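PDB 4DNX: sulfate adenylyltransferase from Allochromatium vinosum, which catalyses the transfer of the adenylyl group of ATP to sulfate, giving adenosine 5'-phosphosulfate and diphosphate. Local coordinates for residues G50-L55 with A281-N286; V181-E186 with Q285-T290; V196-R201 with H291-R296; V225-L230 with T263-D268. All coordinates share one frame; numbering follows the deposited sequence. Where two conformers were deposited one is given.

Contact 1 (G50-L55 with A281-N286); sequences GYFSPL and AYFRQN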
# COMPACT_ATOMS: atom_id res chain seq x y z
N GLY A 50 10.99 -5.99 5.03
CA GLY A 50 10.91 -7.00 6.12
C GLY A 50 10.86 -8.46 5.66
O GLY A 50 10.85 -9.39 6.48
N TYR A 51 10.84 -8.69 4.35
CA TYR A 51 10.82 -10.05 3.85
C TYR A 51 12.10 -10.85 4.21
O TYR A 51 12.04 -12.08 4.39
CB TYR A 51 10.63 -10.04 2.34
CG TYR A 51 9.21 -9.69 1.91
CD1 TYR A 51 8.15 -10.58 2.14
CD2 TYR A 51 8.94 -8.47 1.25
CE1 TYR A 51 6.84 -10.26 1.75
CE2 TYR A 51 7.67 -8.12 0.84
CZ TYR A 51 6.60 -9.04 1.08
OH TYR A 51 5.35 -8.71 0.66
N PHE A 52 13.25 -10.16 4.28
CA PHE A 52 14.51 -10.84 4.59
C PHE A 52 14.95 -10.57 6.03
O PHE A 52 16.13 -10.69 6.40
CB PHE A 52 15.61 -10.44 3.59
CG PHE A 52 15.40 -10.97 2.18
CD1 PHE A 52 14.40 -11.91 1.84
CD2 PHE A 52 16.20 -10.47 1.18
CE1 PHE A 52 14.26 -12.37 0.52
CE2 PHE A 52 16.07 -10.92 -0.18
CZ PHE A 52 15.11 -11.83 -0.50
N SER A 53 13.97 -10.29 6.89
CA SER A 53 14.29 -10.13 8.30
C SER A 53 14.85 -11.40 8.97
O SER A 53 14.47 -12.51 8.55
CB SER A 53 12.97 -9.78 9.07
OG SER A 53 13.20 -9.68 10.49
N PRO A 54 16.01 -11.24 9.60
CA PRO A 54 16.31 -10.11 10.48
C PRO A 54 17.64 -9.56 9.94
O PRO A 54 18.38 -8.87 10.67
CB PRO A 54 16.52 -10.76 11.86
CG PRO A 54 17.12 -12.07 11.54
CD PRO A 54 16.39 -12.51 10.27
N LEU A 55 17.97 -9.85 8.68
CA LEU A 55 19.28 -9.42 8.16
C LEU A 55 19.37 -7.90 8.01
O LEU A 55 18.38 -7.21 7.72
CB LEU A 55 19.59 -10.10 6.81
CG LEU A 55 20.18 -11.52 6.90
CD1 LEU A 55 19.30 -12.47 7.65
CD2 LEU A 55 20.38 -12.05 5.49
N ALA A 281 9.87 -19.92 0.98
CA ALA A 281 9.31 -20.33 2.28
C ALA A 281 9.75 -19.37 3.39
O ALA A 281 8.95 -18.94 4.25
CB ALA A 281 9.67 -21.80 2.60
N TYR A 282 11.02 -18.97 3.33
CA TYR A 282 11.57 -18.07 4.34
C TYR A 282 10.79 -16.75 4.40
O TYR A 282 10.30 -16.34 5.49
CB TYR A 282 13.02 -17.81 3.98
CG TYR A 282 13.78 -16.97 5.01
CD1 TYR A 282 13.58 -15.59 5.09
CD2 TYR A 282 14.69 -17.58 5.85
CE1 TYR A 282 14.28 -14.83 6.07
CE2 TYR A 282 15.41 -16.86 6.81
CZ TYR A 282 15.19 -15.48 6.91
OH TYR A 282 15.88 -14.78 7.87
N PHE A 283 10.63 -16.07 3.25
CA PHE A 283 9.96 -14.78 3.30
C PHE A 283 8.44 -14.85 3.49
O PHE A 283 7.84 -13.91 4.04
CB PHE A 283 10.42 -13.78 2.21
CG PHE A 283 10.06 -14.11 0.78
CD1 PHE A 283 8.80 -13.80 0.27
CD2 PHE A 283 11.08 -14.51 -0.09
CE1 PHE A 283 8.52 -14.03 -1.13
CE2 PHE A 283 10.84 -14.75 -1.46
CZ PHE A 283 9.56 -14.49 -1.99
N ARG A 284 7.87 -16.00 3.13
CA ARG A 284 6.45 -16.20 3.38
C ARG A 284 6.19 -16.41 4.86
O ARG A 284 5.13 -16.03 5.38
CB ARG A 284 5.90 -17.37 2.54
CG ARG A 284 5.24 -16.93 1.22
CD ARG A 284 6.19 -16.29 0.36
NE ARG A 284 5.74 -15.73 -0.94
CZ ARG A 284 6.09 -16.13 -2.17
NH1 ARG A 284 6.77 -17.26 -2.37
NH2 ARG A 284 5.77 -15.39 -3.23
N GLN A 285 7.12 -17.04 5.57
CA GLN A 285 6.97 -17.15 7.03
C GLN A 285 7.06 -15.75 7.62
O GLN A 285 6.26 -15.39 8.52
CB GLN A 285 8.01 -18.09 7.65
CG GLN A 285 7.81 -18.23 9.19
CD GLN A 285 8.75 -19.25 9.83
OE1 GLN A 285 9.03 -20.31 9.26
NE2 GLN A 285 9.19 -18.95 11.06
N ASN A 286 8.02 -14.96 7.14
CA ASN A 286 8.12 -13.57 7.65
C ASN A 286 6.84 -12.71 7.48
O ASN A 286 6.50 -11.94 8.36
CB ASN A 286 9.34 -12.84 7.05
CG ASN A 286 10.60 -13.15 7.83
OD1 ASN A 286 10.53 -13.55 8.99
ND2 ASN A 286 11.75 -12.91 7.21
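Asn286 and Tyr282, one turn apart on helix 274-287, grip the beta turn of residues 50-53, which follows the Schellman motif that ends helix 38-48 at Gly50. The amide nitrogen ND2 of Asn286 binds two carbonyls of this loop. Its bond to Tyr51 O (3.0 Å) is almost straight and lies in the amide plane, although it meets that carbonyl from above its plane. The second, from Asn286 ND2 to Ser53 O (3.1 Å), is a little more bent. Ser53 O also accepts from Tyr282 OH at 2.8 Å, and its two donors come from opposite faces of the carbonyl plane. Tyr282 reaches it with CG anti to the backbone N (chi1 -175°), its hydroxyl passing Pro54 CD. Beside this polar cluster Phe283 CB packs on Tyr51 CB at 3.7 Å, while its CD2 lies at the ring edge of Phe52. With an alanine in place of Asn286, Tyr51 O would probably lack this donor and Ser53 O keep the tyrosine alone, letting the turn shift against the helix. In the second shell, the backbone N of Val5 holds Asn286 OD1, which fixes the amide's rotation, and Arg178 O holds Tyr51 OH. The contact thus joins the PUA-like region to the ATP-sulfurylase region. On the loop's own side, Ser53 OG is hydrogen-bonded to Arg11 N.

Contact 2 (V181-E186 with Q285-T290); sequences VEIRHE and QNMGAT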
# COMPACT_ATOMS: atom_id res chain seq x y z
N VAL A 181 5.67 -6.53 6.69
CA VAL A 181 5.15 -5.89 7.89
C VAL A 181 3.62 -5.68 7.76
O VAL A 181 2.84 -6.05 8.67
CB VAL A 181 5.88 -4.54 8.16
CG1 VAL A 181 5.17 -3.74 9.27
CG2 VAL A 181 7.39 -4.79 8.48
N GLU A 182 3.19 -5.15 6.62
CA GLU A 182 1.76 -4.82 6.46
C GLU A 182 0.93 -6.09 6.22
O GLU A 182 -0.23 -6.15 6.70
CB GLU A 182 1.57 -3.83 5.31
CG GLU A 182 0.09 -3.33 5.11
CD GLU A 182 -0.60 -2.73 6.36
OE1 GLU A 182 0.06 -2.32 7.35
OE2 GLU A 182 -1.86 -2.61 6.33
N ILE A 183 1.49 -7.07 5.52
CA ILE A 183 0.74 -8.36 5.33
C ILE A 183 0.51 -9.00 6.71
O ILE A 183 -0.63 -9.43 7.03
CB ILE A 183 1.50 -9.27 4.40
CG1 ILE A 183 1.40 -8.70 2.98
CG2 ILE A 183 0.94 -10.66 4.43
CD1 ILE A 183 2.25 -9.46 1.90
N ARG A 184 1.57 -9.03 7.57
CA ARG A 184 1.41 -9.56 8.95
C ARG A 184 0.32 -8.80 9.75
O ARG A 184 -0.51 -9.43 10.43
CB ARG A 184 2.82 -9.54 9.67
CG ARG A 184 2.99 -10.18 11.05
CD ARG A 184 4.53 -10.29 11.31
NE ARG A 184 5.14 -11.55 10.79
CZ ARG A 184 5.16 -12.68 11.50
NH1 ARG A 184 4.58 -12.75 12.72
NH2 ARG A 184 5.69 -13.78 10.99
N HIS A 185 0.28 -7.46 9.65
CA HIS A 185 -0.74 -6.66 10.36
C HIS A 185 -2.14 -7.04 9.89
O HIS A 185 -3.02 -7.24 10.73
CB HIS A 185 -0.52 -5.17 10.07
CG HIS A 185 0.64 -4.58 10.81
ND1 HIS A 185 1.38 -3.53 10.30
CD2 HIS A 185 1.21 -4.91 11.98
CE1 HIS A 185 2.34 -3.22 11.15
NE2 HIS A 185 2.25 -4.03 12.19
N GLU A 186 -2.30 -7.10 8.56
CA GLU A 186 -3.60 -7.43 7.96
C GLU A 186 -4.09 -8.85 8.28
O GLU A 186 -5.28 -9.04 8.57
CB GLU A 186 -3.59 -7.20 6.46
CG GLU A 186 -4.88 -7.62 5.75
CD GLU A 186 -5.10 -6.89 4.42
OE1 GLU A 186 -6.22 -7.03 3.89
OE2 GLU A 186 -4.16 -6.19 3.92
N GLN A 285 7.12 -17.04 5.57
CA GLN A 285 6.97 -17.15 7.03
C GLN A 285 7.06 -15.75 7.62
O GLN A 285 6.26 -15.39 8.52
CB GLN A 285 8.01 -18.09 7.65
CG GLN A 285 7.81 -18.23 9.19
CD GLN A 285 8.75 -19.25 9.83
OE1 GLN A 285 9.03 -20.31 9.26
NE2 GLN A 285 9.19 -18.95 11.06
N ASN A 286 8.02 -14.96 7.14
CA ASN A 286 8.12 -13.57 7.65
C ASN A 286 6.84 -12.71 7.48
O ASN A 286 6.50 -11.94 8.36
CB ASN A 286 9.34 -12.84 7.05
CG ASN A 286 10.60 -13.15 7.83
OD1 ASN A 286 10.53 -13.55 8.99
ND2 ASN A 286 11.75 -12.91 7.21
N MET A 287 6.13 -12.90 6.37
CA MET A 287 4.89 -12.17 6.12
C MET A 287 3.69 -12.75 6.93
O MET A 287 2.68 -12.06 7.04
CB MET A 287 4.63 -12.06 4.62
CG MET A 287 3.84 -13.20 4.09
SD MET A 287 3.77 -13.08 2.27
CE MET A 287 2.58 -14.43 1.97
N GLY A 288 3.85 -13.93 7.58
CA GLY A 288 2.81 -14.45 8.47
C GLY A 288 2.06 -15.68 7.97
O GLY A 288 1.11 -16.14 8.63
N ALA A 289 2.46 -16.20 6.81
CA ALA A 289 1.81 -17.42 6.29
C ALA A 289 2.27 -18.62 7.10
O ALA A 289 3.45 -18.70 7.51
CB ALA A 289 2.12 -17.62 4.81
N THR A 290 1.35 -19.57 7.30
CA THR A 290 1.65 -20.79 8.02
C THR A 290 1.93 -21.97 7.08
O THR A 290 2.51 -22.99 7.52
CB THR A 290 0.52 -21.17 9.03
OG1 THR A 290 -0.71 -21.33 8.33
CG2 THR A 290 0.32 -20.14 10.12
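Arg184 reaches from helix 180-190 to carbonyls in the last turn of helix 274-287. Its NE gives a nearly straight bond to Asn286 O (2.8 Å), with the oxygen in the guanidinium plane. NH2 adds two weak, bent bonds, the longer to the same Asn286 O and the other to Gln285 O at 3.0 Å. The chain leaves with CG anti to the backbone N and then bends at chi3 (-89°), which turns the guanidinium edge to these oxygens while one face lies over Gly288 CA. NH1 goes on to Ile2 O, so the same group also holds the N-terminal end of the chain. A positive charge at a helix C terminus would be expected to interact favourably with the dipole there.

The apolar contacts lie beside this. Ile183 CG2 touches Met287 CG at 3.9 Å and comes to 3.4 Å from Met287 O. Farther out, Ile183 CD1 meets Met287 SD at 3.9 Å, and both side chains continue onto His227 of the sheet.

The backbones come close at Gly288, whose CA is 5.1 Å from Arg184 CA. A side chain there would head toward helix 180-190 and, at phi 110°, would jam against the preceding carbonyl. This positive-phi glycine, after which the chain turns into strand 291-294, ends the helix in a Schellman motif, with an arginine of the neighbouring helix hydrogen-bonded to carbonyls of its last turn.

Contact 3 (V196-R201 with H291-R296); sequences VAFQTR and HFIIGR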
# COMPACT_ATOMS: atom_id res chain seq x y z
N VAL A 196 -2.67 -19.95 4.04
CA VAL A 196 -1.91 -20.54 2.91
C VAL A 196 -1.37 -19.42 2.03
O VAL A 196 -2.09 -18.45 1.78
CB VAL A 196 -2.87 -21.41 2.07
CG1 VAL A 196 -2.19 -21.87 0.75
CG2 VAL A 196 -3.39 -22.60 2.89
N ALA A 197 -0.12 -19.50 1.55
CA ALA A 197 0.37 -18.50 0.59
C ALA A 197 0.52 -19.18 -0.78
O ALA A 197 0.94 -20.38 -0.85
CB ALA A 197 1.77 -17.98 1.07
N PHE A 198 0.18 -18.44 -1.83
CA PHE A 198 0.27 -18.92 -3.21
C PHE A 198 0.89 -17.83 -4.06
O PHE A 198 0.35 -16.74 -4.11
CB PHE A 198 -1.15 -19.27 -3.77
CG PHE A 198 -1.14 -19.72 -5.23
CD1 PHE A 198 -0.62 -20.98 -5.56
CD2 PHE A 198 -1.61 -18.87 -6.25
CE1 PHE A 198 -0.61 -21.40 -6.92
CE2 PHE A 198 -1.60 -19.32 -7.62
CZ PHE A 198 -1.11 -20.54 -7.90
N GLN A 199 1.98 -18.16 -4.78
CA GLN A 199 2.65 -17.20 -5.67
C GLN A 199 2.09 -17.29 -7.09
O GLN A 199 1.92 -18.40 -7.62
CB GLN A 199 4.17 -17.50 -5.72
CG GLN A 199 4.93 -16.59 -6.67
CD GLN A 199 6.45 -16.68 -6.51
OE1 GLN A 199 6.96 -16.80 -5.40
NE2 GLN A 199 7.17 -16.65 -7.64
N THR A 200 1.87 -16.16 -7.75
CA THR A 200 1.56 -16.20 -9.19
C THR A 200 2.02 -14.92 -9.85
O THR A 200 2.22 -13.94 -9.17
CB THR A 200 0.05 -16.39 -9.46
OG1 THR A 200 -0.13 -16.67 -10.86
CG2 THR A 200 -0.75 -15.17 -9.03
N ARG A 201 2.25 -14.95 -11.18
CA ARG A 201 2.44 -13.67 -11.87
C ARG A 201 1.41 -13.45 -12.96
O ARG A 201 1.40 -12.39 -13.62
CB ARG A 201 3.88 -13.46 -12.38
CG ARG A 201 4.37 -14.46 -13.35
CD ARG A 201 5.84 -14.17 -13.70
NE ARG A 201 6.41 -15.26 -14.51
CZ ARG A 201 6.89 -16.41 -14.02
NH1 ARG A 201 6.89 -16.65 -12.71
NH2 ARG A 201 7.37 -17.33 -14.85
N HIS A 291 1.48 -21.86 5.83
CA HIS A 291 1.58 -22.91 4.82
C HIS A 291 1.94 -22.26 3.48
O HIS A 291 1.49 -21.16 3.19
CB HIS A 291 0.25 -23.66 4.72
CG HIS A 291 -0.07 -24.43 5.95
ND1 HIS A 291 -0.63 -23.86 7.08
CD2 HIS A 291 0.14 -25.73 6.26
CE1 HIS A 291 -0.76 -24.77 8.02
NE2 HIS A 291 -0.30 -25.92 7.55
N PHE A 292 2.71 -22.95 2.66
CA PHE A 292 3.14 -22.43 1.38
C PHE A 292 2.99 -23.53 0.34
O PHE A 292 3.45 -24.65 0.56
CB PHE A 292 4.62 -22.00 1.45
CG PHE A 292 5.19 -21.56 0.12
CD1 PHE A 292 4.50 -20.68 -0.70
CD2 PHE A 292 6.46 -21.97 -0.26
CE1 PHE A 292 5.04 -20.24 -1.94
CE2 PHE A 292 7.01 -21.56 -1.47
CZ PHE A 292 6.31 -20.70 -2.31
N ILE A 293 2.31 -23.22 -0.77
CA ILE A 293 2.05 -24.23 -1.82
C ILE A 293 3.28 -24.30 -2.75
O ILE A 293 3.70 -23.28 -3.34
CB ILE A 293 0.85 -23.82 -2.67
CG1 ILE A 293 -0.43 -23.91 -1.84
CG2 ILE A 293 0.69 -24.73 -3.94
CD1 ILE A 293 -1.67 -23.34 -2.57
N ILE A 294 3.79 -25.51 -2.92
CA ILE A 294 4.90 -25.80 -3.86
C ILE A 294 4.43 -26.97 -4.73
O ILE A 294 4.19 -28.05 -4.24
CB ILE A 294 6.19 -26.21 -3.09
CG1 ILE A 294 6.63 -25.05 -2.19
CG2 ILE A 294 7.36 -26.70 -4.08
CD1 ILE A 294 8.00 -25.20 -1.55
N GLY A 295 4.30 -26.71 -6.02
CA GLY A 295 3.94 -27.73 -7.01
C GLY A 295 5.12 -28.31 -7.78
O GLY A 295 6.26 -28.22 -7.34
N ARG A 296 4.85 -28.87 -8.95
CA ARG A 296 5.89 -29.46 -9.81
C ARG A 296 6.76 -28.38 -10.43
O ARG A 296 6.24 -27.34 -10.86
CB ARG A 296 5.18 -30.24 -10.92
CG ARG A 296 6.06 -30.99 -11.87
CD ARG A 296 5.19 -31.69 -12.92
NE ARG A 296 4.48 -32.83 -12.35
CZ ARG A 296 4.87 -34.10 -12.45
NH1 ARG A 296 5.98 -34.42 -13.09
NH2 ARG A 296 4.14 -35.05 -11.89
O HOH W 1 2.95 -20.90 -4.71
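Strands 195-200 and 291-294 run parallel in the five-stranded sheet of the Rossmann-like domain, their short segments inclined at 35°. Two backbone bonds join them: Ala197 N to His291 O (2.8 Å) and Ile293 N to Ala197 O (3.2 Å), so Ala197 pairs through both its N and its O. Farther along the strands separate, and a water takes over, accepting from Gln199 N at 2.9 Å and donating to Ile293 O.

Among the side chains, Ile293 reaches across on the face that carries Val196. Its CG1 stands anti to the carbonyl carbon (chi1 -69°), which carries CD1 to within 3.7 Å of Val196 CG1 and 4.0 Å of Phe198 CD1. Helix 206-219 packs on this face through Ala215 and Cys212. Cutting Ile293 back to an alanine is likely to open a gap between Val196 and Phe198 beneath that helix. On the other face, which Ala197 shares with Phe292, the Phe292 ring turns its edge to the strand, with CD1 3.6 Å from Ala197 O, and Arg284 of helix 274-287 lies against both residues.

Direct bonds thus give way to a water bridge, which meets the hydrogen-bonding needs of Gln199 N and Ile293 O where the splayed strands no longer pair directly.

Contact 4 (V225-L230 with T263-D268); sequences VIHMLL and TGYGFD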
# COMPACT_ATOMS: atom_id res chain seq x y z
N VAL A 225 -3.23 -15.91 1.02
CA VAL A 225 -2.59 -14.70 0.54
C VAL A 225 -2.12 -15.06 -0.88
O VAL A 225 -1.29 -16.01 -1.01
CB VAL A 225 -1.39 -14.30 1.41
CG1 VAL A 225 -0.73 -13.03 0.79
CG2 VAL A 225 -1.84 -13.99 2.86
N ILE A 226 -2.61 -14.32 -1.88
CA ILE A 226 -2.17 -14.51 -3.30
C ILE A 226 -1.07 -13.47 -3.39
O ILE A 226 -1.32 -12.27 -3.25
CB ILE A 226 -3.31 -14.21 -4.27
CG1 ILE A 226 -4.45 -15.26 -4.08
CG2 ILE A 226 -2.75 -14.28 -5.70
CD1 ILE A 226 -5.71 -15.07 -4.94
N HIS A 227 0.16 -13.94 -3.53
CA HIS A 227 1.35 -13.07 -3.38
C HIS A 227 1.92 -12.95 -4.80
O HIS A 227 2.61 -13.85 -5.28
CB HIS A 227 2.31 -13.76 -2.40
CG HIS A 227 3.26 -12.81 -1.72
ND1 HIS A 227 4.55 -13.18 -1.38
CD2 HIS A 227 3.14 -11.52 -1.35
CE1 HIS A 227 5.16 -12.17 -0.78
NE2 HIS A 227 4.34 -11.14 -0.76
N MET A 228 1.61 -11.84 -5.45
CA MET A 228 1.93 -11.70 -6.89
C MET A 228 3.34 -11.17 -7.08
O MET A 228 3.80 -10.27 -6.33
CB MET A 228 0.93 -10.76 -7.58
CG MET A 228 -0.59 -11.34 -7.69
SD MET A 228 -1.69 -10.14 -8.45
CE MET A 228 -1.56 -8.71 -7.34
N LEU A 229 4.06 -11.74 -8.03
CA LEU A 229 5.42 -11.29 -8.27
C LEU A 229 5.28 -10.08 -9.20
O LEU A 229 4.85 -10.21 -10.35
CB LEU A 229 6.27 -12.42 -8.89
CG LEU A 229 7.67 -11.97 -9.38
CD1 LEU A 229 8.42 -11.11 -8.32
CD2 LEU A 229 8.42 -13.23 -9.71
N LEU A 230 5.62 -8.89 -8.69
CA LEU A 230 5.56 -7.65 -9.45
C LEU A 230 6.90 -7.42 -10.16
O LEU A 230 7.96 -7.68 -9.60
CB LEU A 230 5.33 -6.47 -8.48
CG LEU A 230 4.07 -6.71 -7.64
CD1 LEU A 230 4.01 -5.63 -6.55
CD2 LEU A 230 2.81 -6.71 -8.47
N THR A 263 -2.13 -9.45 -3.01
CA THR A 263 -0.96 -8.65 -2.59
C THR A 263 0.14 -8.91 -3.57
O THR A 263 0.03 -9.79 -4.44
CB THR A 263 -0.40 -9.11 -1.22
OG1 THR A 263 0.19 -10.41 -1.34
CG2 THR A 263 -1.49 -9.09 -0.11
N GLY A 264 1.24 -8.19 -3.40
CA GLY A 264 2.40 -8.38 -4.28
C GLY A 264 3.71 -7.95 -3.66
O GLY A 264 3.74 -7.20 -2.66
N TYR A 265 4.80 -8.41 -4.28
CA TYR A 265 6.11 -8.05 -3.77
C TYR A 265 7.05 -7.89 -4.96
O TYR A 265 6.73 -8.28 -6.07
CB TYR A 265 6.63 -9.13 -2.81
CG TYR A 265 6.99 -10.44 -3.50
CD1 TYR A 265 6.01 -11.28 -3.99
CD2 TYR A 265 8.35 -10.75 -3.75
CE1 TYR A 265 6.35 -12.44 -4.62
CE2 TYR A 265 8.70 -11.92 -4.41
CZ TYR A 265 7.68 -12.74 -4.86
OH TYR A 265 8.02 -13.92 -5.48
N GLY A 266 8.21 -7.30 -4.69
CA GLY A 266 9.20 -7.07 -5.77
C GLY A 266 10.57 -7.67 -5.46
O GLY A 266 11.18 -7.33 -4.45
N PHE A 267 11.03 -8.55 -6.36
CA PHE A 267 12.31 -9.27 -6.20
C PHE A 267 12.62 -10.00 -7.54
O PHE A 267 11.75 -10.66 -8.10
CB PHE A 267 12.17 -10.33 -5.10
CG PHE A 267 13.43 -11.13 -4.84
CD1 PHE A 267 14.59 -10.50 -4.33
CD2 PHE A 267 13.47 -12.49 -5.11
CE1 PHE A 267 15.75 -11.26 -4.09
CE2 PHE A 267 14.61 -13.24 -4.87
CZ PHE A 267 15.77 -12.60 -4.34
N ASP A 268 13.85 -9.87 -8.05
CA ASP A 268 14.13 -10.50 -9.35
C ASP A 268 14.22 -12.01 -9.18
O ASP A 268 14.92 -12.50 -8.30
CB ASP A 268 15.44 -9.95 -9.96
CG ASP A 268 15.28 -8.53 -10.52
OD1 ASP A 268 14.13 -8.06 -10.71
OD2 ASP A 268 16.32 -7.88 -10.80
O HOH W 2 10.45 -9.43 -11.04
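His227 lays its ring over that of Tyr265 in an offset stack, the centroids 4.5 Å apart and the planes inclined at 24°. Tyr265 CD1 sits over the centre of the imidazole, 3.4 Å from His227 CE1. The tyrosine ring gets there with CG between its own backbone N and carbonyl carbon (chi1 70°), a torsion that lays the ring against His227 of strand 223-230, and farther out its CZ meets Leu229 CD1 at 3.9 Å. Thr263, on the same face of the sheet, comes to the imidazole edge, its OG1 3.2 Å from His227 CD2. That hydroxyl also donates to Ile226 O, from above the carbonyl plane, and Thr263 N approaches the same oxygen nearly in line with its C=O bond, though the N-H itself points somewhat aside, so the residue holds one carbonyl with two donors.

Strands 223-230 and 260-266 are parallel neighbours, joined through helix 240-254 in a beta-alpha-beta unit. Their ladder continues with Met228 N to Thr263 O (2.8 Å), Tyr265 N to Met228 O (2.9 Å) and Leu230 N to Tyr265 O (2.9 Å). Gly264 suits the opposite face: its CA lies 3.1 Å from Met228 O, and a CB would clash with Leu230 CD1.

Both imidazole nitrogens are used beyond the strands, ND1 by Arg284 NE and NE2 by Tyr51 OH. With its edge bound at two places and a face covered by Tyr265, the buried ring is likely to have little freedom to turn. Since Arg284 NE can only donate, ND1 probably acts as the acceptor.

From the N terminus, the chain leaves residues 50-55 in the PUA-like region and meets them again at helix 274-287, closing in contact 1 the longest loop of the four. Contact 2 starts at helix 180-190 and ends on the same stretch, sharing Gln285 and Asn286 with contact 1. Contact 3 opens at strand 195-200 and closes on strand 291-294, just beyond that helix, so its loop crosses those of contacts 1 and 2. Contact 4, a local beta-alpha-beta closure, nests inside all three. Arg284, on that helix, reaches the sheet strands of contacts 3 and 4, while Phe198 O to His227 N joins the two strand pairs.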